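Long-range contacts in 6-phosphogluconolactonase (PDB 3CSS), which probably hydrolyses 6-phosphogluconolactone to 6-phosphogluconate, the second step of the oxidative stage of the pentose phosphate pathway: residues L41-G46 and I158-F163; A170-D175 and L240-F245; V186-P191 and K198-T203. One frame throughout, in Å; residues are numbered along the deposited sequence. Where two conformers were deposited one is given.

Contact 1 (L41-G46 and I158-F163)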
loop_
_atom_site.group_PDB
_atom_site.type_symbol
_atom_site.label_atom_id
_atom_site.label_comp_id
_atom_site.label_asym_id
_atom_site.label_seq_id
_atom_site.Cartn_x
_atom_site.Cartn_y
_atom_site.Cartn_z
ATOM N N LEU A 41 -1.008 -6.571 -7.741
ATOM C CA LEU A 41 -1.784 -5.745 -6.797
ATOM C C LEU A 41 -1.050 -5.702 -5.461
ATOM O O LEU A 41 -0.793 -6.753 -4.881
ATOM C CB LEU A 41 -3.194 -6.339 -6.611
ATOM C CG LEU A 41 -4.173 -5.665 -5.625
ATOM C CD1 LEU A 41 -4.422 -4.225 -6.012
ATOM C CD2 LEU A 41 -5.500 -6.465 -5.510
ATOM N N ALA A 42 -0.737 -4.499 -4.976
ATOM C CA ALA A 42 -0.175 -4.328 -3.643
ATOM C C ALA A 42 -1.297 -3.951 -2.688
ATOM O O ALA A 42 -1.951 -2.889 -2.832
ATOM C CB ALA A 42 0.907 -3.245 -3.631
ATOM N N LEU A 43 -1.507 -4.816 -1.713
ATOM C CA LEU A 43 -2.553 -4.669 -0.726
ATOM C C LEU A 43 -2.172 -3.686 0.335
ATOM O O LEU A 43 -0.996 -3.618 0.743
ATOM C CB LEU A 43 -2.811 -6.021 -0.060
ATOM C CG LEU A 43 -3.286 -7.133 -0.972
ATOM C CD1 LEU A 43 -3.381 -8.407 -0.172
ATOM C CD2 LEU A 43 -4.604 -6.764 -1.657
ATOM N N SER A 44 -3.146 -2.874 0.759
ATOM C CA SER A 44 -2.997 -2.025 1.937
ATOM C C SER A 44 -3.542 -2.711 3.176
ATOM O O SER A 44 -4.223 -3.727 3.113
ATOM C CB SER A 44 -3.702 -0.695 1.747
ATOM O OG SER A 44 -5.050 -0.951 1.428
ATOM N N GLY A 45 -3.227 -2.135 4.320
ATOM C CA GLY A 45 -3.598 -2.719 5.571
ATOM C C GLY A 45 -4.428 -1.793 6.416
ATOM O O GLY A 45 -5.175 -0.947 5.914
ATOM N N GLY A 46 -4.263 -1.930 7.728
ATOM C CA GLY A 46 -5.171 -1.258 8.638
ATOM C C GLY A 46 -6.510 -1.940 8.451
ATOM O O GLY A 46 -6.533 -3.144 8.163
ATOM N N ILE A 158 -1.377 -2.007 -9.654
ATOM C CA ILE A 158 -2.240 -1.265 -8.738
ATOM C C ILE A 158 -1.681 -1.331 -7.330
ATOM O O ILE A 158 -1.518 -2.420 -6.777
ATOM C CB ILE A 158 -3.687 -1.830 -8.705
ATOM C CG1 ILE A 158 -4.307 -1.787 -10.097
ATOM C CG2 ILE A 158 -4.546 -1.066 -7.641
ATOM C CD1 ILE A 158 -5.623 -2.511 -10.195
ATOM N N VAL A 159 -1.387 -0.157 -6.770
ATOM C CA VAL A 159 -1.028 -0.013 -5.361
ATOM C C VAL A 159 -2.220 0.566 -4.612
ATOM O O VAL A 159 -2.643 1.697 -4.872
ATOM C CB VAL A 159 0.239 0.873 -5.128
ATOM C CG1 VAL A 159 0.538 0.984 -3.614
ATOM C CG2 VAL A 159 1.460 0.344 -5.916
ATOM N N LEU A 160 -2.754 -0.205 -3.672
ATOM C CA LEU A 160 -3.774 0.287 -2.792
ATOM C C LEU A 160 -3.081 0.951 -1.604
ATOM O O LEU A 160 -2.088 0.410 -1.095
ATOM C CB LEU A 160 -4.638 -0.858 -2.285
ATOM C CG LEU A 160 -5.437 -1.621 -3.331
ATOM C CD1 LEU A 160 -6.143 -2.796 -2.635
ATOM C CD2 LEU A 160 -6.444 -0.682 -3.974
ATOM N N LEU A 161 -3.620 2.085 -1.150
ATOM C CA LEU A 161 -3.044 2.840 -0.049
ATOM C C LEU A 161 -4.135 3.393 0.850
ATOM O O LEU A 161 -5.291 3.490 0.458
ATOM C CB LEU A 161 -2.194 4.017 -0.575
ATOM C CG LEU A 161 -0.925 3.721 -1.366
ATOM C CD1 LEU A 161 -0.395 5.066 -1.856
ATOM C CD2 LEU A 161 0.104 2.985 -0.512
ATOM N N GLY A 162 -3.750 3.718 2.077
ATOM C CA GLY A 162 -4.544 4.544 2.943
ATOM C C GLY A 162 -3.788 5.762 3.402
ATOM O O GLY A 162 -2.602 5.912 3.106
ATOM N N PHE A 163 -4.464 6.608 4.163
ATOM C CA PHE A 163 -3.824 7.742 4.825
ATOM C C PHE A 163 -4.025 7.600 6.319
ATOM O O PHE A 163 -5.136 7.301 6.768
ATOM C CB PHE A 163 -4.462 9.075 4.421
ATOM C CG PHE A 163 -4.123 9.575 3.033
ATOM C CD1 PHE A 163 -2.896 9.319 2.420
ATOM C CD2 PHE A 163 -5.026 10.370 2.375
ATOM C CE1 PHE A 163 -2.635 9.860 1.154
ATOM C CE2 PHE A 163 -4.772 10.907 1.144
ATOM C CZ PHE A 163 -3.574 10.665 0.539
HETATM O O HOH W 1 -0.053 -1.162 -0.561
HETATM O O HOH W 2 -6.537 1.321 1.862
#

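Contact 2 (A170-D175 and L240-F245)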
loop_
_atom_site.group_PDB
_atom_site.type_symbol
_atom_site.label_atom_id
_atom_site.label_comp_id
_atom_site.label_asym_id
_atom_site.label_seq_id
_atom_site.Cartn_x
_atom_site.Cartn_y
_atom_site.Cartn_z
ATOM N N ALA A 170 1.129 3.837 3.358
ATOM C CA ALA A 170 1.872 2.579 3.499
ATOM C C ALA A 170 2.476 2.540 4.915
ATOM O O ALA A 170 1.751 2.809 5.862
ATOM C CB ALA A 170 2.939 2.464 2.400
ATOM N N SER A 171 3.752 2.198 5.084
ATOM C CA SER A 171 4.441 2.477 6.383
ATOM C C SER A 171 5.570 3.494 6.171
ATOM O O SER A 171 6.663 3.392 6.749
ATOM C CB SER A 171 4.915 1.201 7.083
ATOM O OG SER A 171 3.814 0.542 7.698
ATOM N N ILE A 172 5.262 4.498 5.339
ATOM C CA ILE A 172 6.172 5.600 5.079
ATOM C C ILE A 172 5.765 6.709 6.064
ATOM O O ILE A 172 4.880 7.542 5.762
ATOM C CB ILE A 172 6.089 6.071 3.596
ATOM C CG1 ILE A 172 6.472 4.906 2.661
ATOM C CG2 ILE A 172 7.026 7.273 3.388
ATOM C CD1 ILE A 172 6.089 5.087 1.179
ATOM N N PHE A 173 6.340 6.641 7.267
ATOM C CA PHE A 173 5.988 7.540 8.374
ATOM C C PHE A 173 6.849 8.798 8.376
ATOM O O PHE A 173 8.002 8.760 7.949
ATOM C CB PHE A 173 6.127 6.832 9.731
ATOM C CG PHE A 173 5.041 5.822 10.002
ATOM C CD1 PHE A 173 3.786 6.218 10.459
ATOM C CD2 PHE A 173 5.259 4.477 9.778
ATOM C CE1 PHE A 173 2.792 5.296 10.701
ATOM C CE2 PHE A 173 4.267 3.552 10.009
ATOM C CZ PHE A 173 3.029 3.959 10.462
ATOM N N PRO A 174 6.300 9.904 8.915
ATOM C CA PRO A 174 7.136 11.086 9.149
ATOM C C PRO A 174 8.372 10.743 9.975
ATOM O O PRO A 174 8.288 9.968 10.931
ATOM C CB PRO A 174 6.214 12.036 9.933
ATOM C CG PRO A 174 4.860 11.542 9.777
ATOM C CD PRO A 174 4.914 10.097 9.358
ATOM N N ASP A 175 9.511 11.286 9.562
ATOM C CA ASP A 175 10.790 11.144 10.263
ATOM C C ASP A 175 11.220 9.679 10.509
ATOM O O ASP A 175 11.899 9.360 11.507
ATOM C CB ASP A 175 10.766 11.984 11.553
ATOM C CG ASP A 175 10.394 13.441 11.290
ATOM O OD1 ASP A 175 11.155 14.151 10.611
ATOM O OD2 ASP A 175 9.296 13.876 11.725
ATOM N N LEU A 240 2.220 19.993 6.108
ATOM C CA LEU A 240 2.555 19.286 4.861
ATOM C C LEU A 240 2.750 17.794 5.155
ATOM O O LEU A 240 3.665 17.410 5.917
ATOM C CB LEU A 240 3.799 19.918 4.223
ATOM C CG LEU A 240 4.178 19.446 2.807
ATOM C CD1 LEU A 240 4.957 20.524 2.064
ATOM C CD2 LEU A 240 4.970 18.136 2.845
ATOM N N PRO A 241 1.874 16.939 4.582
ATOM C CA PRO A 241 1.944 15.501 4.899
ATOM C C PRO A 241 3.047 14.800 4.133
ATOM O O PRO A 241 3.324 15.168 2.990
ATOM C CB PRO A 241 0.572 14.974 4.433
ATOM C CG PRO A 241 0.216 15.849 3.289
ATOM C CD PRO A 241 0.766 17.244 3.646
ATOM N N VAL A 242 3.666 13.789 4.741
ATOM C CA VAL A 242 4.709 13.045 4.071
ATOM C C VAL A 242 4.159 12.422 2.758
ATOM O O VAL A 242 4.893 12.321 1.751
ATOM C CB VAL A 242 5.361 11.997 5.017
ATOM C CG1 VAL A 242 4.407 10.870 5.251
ATOM C CG2 VAL A 242 6.716 11.524 4.470
ATOM N N SER A 243 2.847 12.144 2.732
ATOM C CA SER A 243 2.225 11.552 1.541
ATOM C C SER A 243 2.104 12.487 0.317
ATOM O O SER A 243 1.694 12.045 -0.764
ATOM C CB SER A 243 0.871 10.940 1.910
ATOM O OG SER A 243 0.039 11.925 2.476
ATOM N N ARG A 244 2.519 13.755 0.452
ATOM C CA ARG A 244 2.645 14.642 -0.702
ATOM C C ARG A 244 3.576 14.071 -1.787
ATOM O O ARG A 244 3.487 14.492 -2.947
ATOM C CB ARG A 244 3.075 16.043 -0.278
ATOM C CG ARG A 244 2.975 17.080 -1.382
ATOM C CD ARG A 244 3.293 18.499 -0.919
ATOM N NE ARG A 244 3.356 19.421 -2.068
ATOM C CZ ARG A 244 2.318 20.009 -2.651
ATOM N NH1 ARG A 244 1.086 19.820 -2.228
ATOM N NH2 ARG A 244 2.522 20.825 -3.675
ATOM N N PHE A 245 4.440 13.094 -1.462
ATOM C CA PHE A 245 5.245 12.448 -2.519
ATOM C C PHE A 245 4.386 11.823 -3.629
ATOM O O PHE A 245 4.869 11.585 -4.753
ATOM C CB PHE A 245 6.233 11.413 -1.947
ATOM C CG PHE A 245 5.612 10.099 -1.563
ATOM C CD1 PHE A 245 5.400 9.102 -2.516
ATOM C CD2 PHE A 245 5.255 9.837 -0.230
ATOM C CE1 PHE A 245 4.810 7.890 -2.151
ATOM C CE2 PHE A 245 4.698 8.612 0.137
ATOM C CZ PHE A 245 4.471 7.649 -0.827
#

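Contact 3 (V186-P191 and K198-T203)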
loop_
_atom_site.group_PDB
_atom_site.type_symbol
_atom_site.label_atom_id
_atom_site.label_comp_id
_atom_site.label_asym_id
_atom_site.label_seq_id
_atom_site.Cartn_x
_atom_site.Cartn_y
_atom_site.Cartn_z
ATOM N N VAL A 186 12.292 -2.041 -0.769
ATOM C CA VAL A 186 11.589 -2.176 0.505
ATOM C C VAL A 186 12.395 -1.452 1.576
ATOM O O VAL A 186 13.602 -1.695 1.736
ATOM C CB VAL A 186 11.406 -3.673 0.921
ATOM C CG1 VAL A 186 10.602 -3.793 2.192
ATOM C CG2 VAL A 186 10.776 -4.469 -0.192
ATOM N N SER A 187 11.733 -0.552 2.294
ATOM C CA SER A 187 12.372 0.209 3.352
ATOM C C SER A 187 11.708 -0.135 4.691
ATOM O O SER A 187 10.906 -1.066 4.777
ATOM C CB SER A 187 12.252 1.697 3.048
ATOM O OG SER A 187 13.069 2.488 3.901
ATOM N N VAL A 188 12.065 0.614 5.727
ATOM C CA VAL A 188 11.674 0.310 7.089
ATOM C C VAL A 188 11.231 1.564 7.841
ATOM O O VAL A 188 11.624 2.685 7.501
ATOM C CB VAL A 188 12.853 -0.361 7.837
ATOM C CG1 VAL A 188 13.248 -1.645 7.108
ATOM C CG2 VAL A 188 14.044 0.582 7.977
ATOM N N SER A 189 10.439 1.369 8.884
ATOM C CA SER A 189 9.998 2.474 9.715
ATOM C C SER A 189 9.427 1.978 11.014
ATOM O O SER A 189 9.015 0.829 11.108
ATOM C CB SER A 189 8.886 3.227 9.007
ATOM O OG SER A 189 7.781 2.361 8.834
ATOM N N PHE A 190 9.392 2.876 11.988
ATOM C CA PHE A 190 8.590 2.709 13.197
ATOM C C PHE A 190 7.463 3.761 13.125
ATOM O O PHE A 190 7.666 4.881 12.614
ATOM C CB PHE A 190 9.450 2.913 14.462
ATOM C CG PHE A 190 8.838 2.332 15.706
ATOM C CD1 PHE A 190 9.002 0.981 15.985
ATOM C CD2 PHE A 190 8.079 3.116 16.572
ATOM C CE1 PHE A 190 8.441 0.411 17.106
ATOM C CE2 PHE A 190 7.503 2.563 17.701
ATOM C CZ PHE A 190 7.703 1.198 17.982
ATOM N N PRO A 191 6.261 3.407 13.595
ATOM C CA PRO A 191 5.183 4.386 13.522
ATOM C C PRO A 191 5.459 5.689 14.254
ATOM O O PRO A 191 6.250 5.743 15.200
ATOM C CB PRO A 191 3.972 3.671 14.147
ATOM C CG PRO A 191 4.542 2.522 14.886
ATOM C CD PRO A 191 5.801 2.132 14.168
ATOM N N LYS A 198 2.476 -0.258 17.800
ATOM C CA LYS A 198 3.848 0.169 18.036
ATOM C C LYS A 198 4.807 -0.990 17.748
ATOM O O LYS A 198 5.299 -1.661 18.660
ATOM C CB LYS A 198 4.033 0.640 19.487
ATOM C CG LYS A 198 3.165 1.827 19.891
ATOM C CD LYS A 198 3.425 3.028 19.013
ATOM C CE LYS A 198 2.664 4.257 19.463
ATOM N NZ LYS A 198 2.914 5.389 18.525
ATOM N N VAL A 199 5.060 -1.225 16.469
ATOM C CA VAL A 199 5.915 -2.309 16.017
ATOM C C VAL A 199 6.601 -1.848 14.747
ATOM O O VAL A 199 6.002 -1.098 13.946
ATOM C CB VAL A 199 5.103 -3.618 15.722
ATOM C CG1 VAL A 199 4.041 -3.394 14.661
ATOM C CG2 VAL A 199 6.046 -4.806 15.340
ATOM N N TRP A 200 7.848 -2.281 14.562
ATOM C CA TRP A 200 8.590 -1.985 13.339
ATOM C C TRP A 200 7.843 -2.481 12.111
ATOM O O TRP A 200 7.042 -3.440 12.182
ATOM C CB TRP A 200 10.032 -2.540 13.378
ATOM C CG TRP A 200 10.965 -1.609 14.064
ATOM C CD1 TRP A 200 11.239 -1.555 15.397
ATOM C CD2 TRP A 200 11.733 -0.564 13.453
ATOM N NE1 TRP A 200 12.127 -0.544 15.654
ATOM C CE2 TRP A 200 12.435 0.091 14.477
ATOM C CE3 TRP A 200 11.894 -0.121 12.132
ATOM C CZ2 TRP A 200 13.273 1.177 14.230
ATOM C CZ3 TRP A 200 12.720 0.953 11.888
ATOM C CH2 TRP A 200 13.411 1.583 12.929
ATOM N N ARG A 201 8.096 -1.786 11.006
ATOM C CA ARG A 201 7.443 -2.022 9.726
ATOM C C ARG A 201 8.434 -2.244 8.589
ATOM O O ARG A 201 9.574 -1.757 8.609
ATOM C CB ARG A 201 6.538 -0.826 9.317
ATOM C CG ARG A 201 5.703 -0.214 10.432
ATOM C CD ARG A 201 4.674 -1.181 10.964
ATOM N NE ARG A 201 3.808 -0.592 11.987
ATOM C CZ ARG A 201 2.703 0.102 11.725
ATOM N NH1 ARG A 201 2.301 0.300 10.484
ATOM N NH2 ARG A 201 1.985 0.602 12.724
ATOM N N VAL A 202 7.961 -2.951 7.572
ATOM C CA VAL A 202 8.548 -2.861 6.253
ATOM C C VAL A 202 7.511 -2.238 5.327
ATOM O O VAL A 202 6.292 -2.367 5.553
ATOM C CB VAL A 202 9.036 -4.215 5.712
ATOM C CG1 VAL A 202 10.179 -4.740 6.584
ATOM C CG2 VAL A 202 7.928 -5.209 5.665
ATOM N N THR A 203 8.006 -1.543 4.310
ATOM C CA THR A 203 7.143 -0.841 3.367
ATOM C C THR A 203 7.770 -0.808 1.977
ATOM O O THR A 203 8.981 -0.707 1.844
ATOM C CB THR A 203 6.850 0.623 3.855
ATOM O OG1 THR A 203 5.866 1.223 3.005
ATOM C CG2 THR A 203 8.119 1.476 3.920
HETATM O O HOH W 3 5.646 5.653 18.105
#

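Contact 1 (L41-G46 and I158-F163)
Leu-160 and Leu-41 meet over two neighbouring parallel strands. Leu-160 CB lies 3.4 Å from Ala-42 O and also faces Ser-44 OG. CG, set beside the backbone N by a chi1 of -63°, stays close to that carbonyl and comes within 3.9 Å of Leu-41 CD1. At the tip, CD1 reaches Leu-41 CD1 at 4.1 Å. A branched aliphatic chain suits this place, packing over backbone and side chains alike. Leu-41 extends the same layer: its CG is anti to the backbone N (chi1 178°), which carries CD1 to 3.6 Å from Ile-158 CG2. On the other face the small Ala-42 CB lies beside Val-159 CG1 at 4.2 Å.

Two nearly straight backbone hydrogen bonds pin the register: Ala-42 N to Ile-158 O and Leu-160 N to Ala-42 O, both 2.9 Å. Past Ala-42 water takes over. One molecule lies 2.6 Å from Leu-160 O, with a weak bond to Leu-43 O, and may not serve every acceptor round it at once; another is bonded to Ser-44 OG and donates weakly to Leu-161 O.

Such in-register parallel strands with a helix on one face mark the Rossmann-like fold of this family. The pair lies at the middle of the mixed sheet, strand 39-43 between 158-162 and 69-77. Helix 50-59 packs on Leu-160 through Leu-52 and Tyr-53, while strand 214-219 flanks 158-162 on its other side.

Contact 2 (A170-D175 and L240-F245)
Ile-172 faces the start of a 3-10 segment, touching Phe-245 with the end of its side chain and Val-242 with its backbone carbonyl. The isoleucine has chi1 -60°, a conformation that sends its two branches to different neighbours. The long branch carries CD1 to Phe-245 CZ at 3.6 Å and to CE2 at 3.9 Å, so the methyl meets the far end of the ring. The short branch, CG2, stands anti to the backbone N and approaches Val-242 CG2 more loosely, at 4.4 Å.

Val-242 has chi1 72°, which sets CG1 between its own backbone N and carbonyl carbon. From there the methyl rests 3.4 Å from Ile-172 O and 4.2 Å from Pro-174 CD, touching both the carbonyl and the proline ring. The ring of Phe-245 is directed at the isoleucine. A beta-branched valine and a flat, broad phenylalanine thus offer two apolar surfaces to one isoleucine, and the contact is purely one of packing.

Residues 242-245 begin a 3-10 segment that runs on past Phe-245, with Arg-244 N bonded to Pro-241 O at 3.0 Å. Helix 206-211 packs against both Ile-172 and Phe-245 through Lys-206 and Ile-209. The arrangement is loop-to-loop packing beside a central sheet: the connection following strand 158-162 meets the one preceding strand 252-257, within the fold of the glucosamine-6-phosphate isomerase/6-phosphogluconolactonase family.

Contact 3 (V186-P191 and K198-T203)
Strands 186-189 and 201-203 run antiparallel at 147°, with Ser-187/Thr-203 and Ser-189/Arg-201 as hydrogen-bonded pairs and Val-188/Val-202 as the non-hydrogen-bonded pair between them. Ser-187 N to Thr-203 O and Arg-201 N to Ser-189 O are both 2.8 Å; Ser-189 N to Arg-201 O is longer, 3.3 Å. Val-186 CG1 packs on Val-202 CB, and Val-188 CG2 on Trp-200 CZ3, giving an apolar face that helix 123-140 covers. On the other face, Ser-189 OG packs 3.5 Å from Arg-201 CB while bonding to Ser-171 O, a place suiting a short polar residue.

This is a beta hairpin at the margin of the mixed sheet, 186-189 being an outermost strand. Towards its connecting loop Phe-190, with CG anti to the backbone N (chi1 -161°), turns its edge to the face of Trp-200 in a T-shaped stack, ring planes at 65° and CD1 3.4 Å from Trp-200 CD1. Phe-190 CB adds a CH-pi contact over the six-membered ring of Trp-200.

Arg-201 bends back at its second torsion, bringing NE to Val-199 O at 3.0 Å; NH2 bonds to Pro-197 O and lies beside Pro-191 CG. Lys-198 NZ, also held by Met-195 O, reaches Pro-191 O through a water.

In the fold
Contact 1 comes first along the chain; contact 2 opens after it, and contact 3 lies within the span that contact 2 brings together. Contacts 1 and 3 belong to the same mixed sheet, the first near its middle and the third at one margin, with strand 69-77 between them; their centres are about 15 Å apart and they do not touch. Contact 2 touches both, its centre about 14 Å from that of contact 1 and about 12 Å from that of contact 3. Phe-163 packs on Ser-243, while Ser-171 makes probable hydrogen bonds to Ser-189 and Thr-203. The loop 170-175 therefore ties the hairpin to the 3-10 segment before strand 252-257.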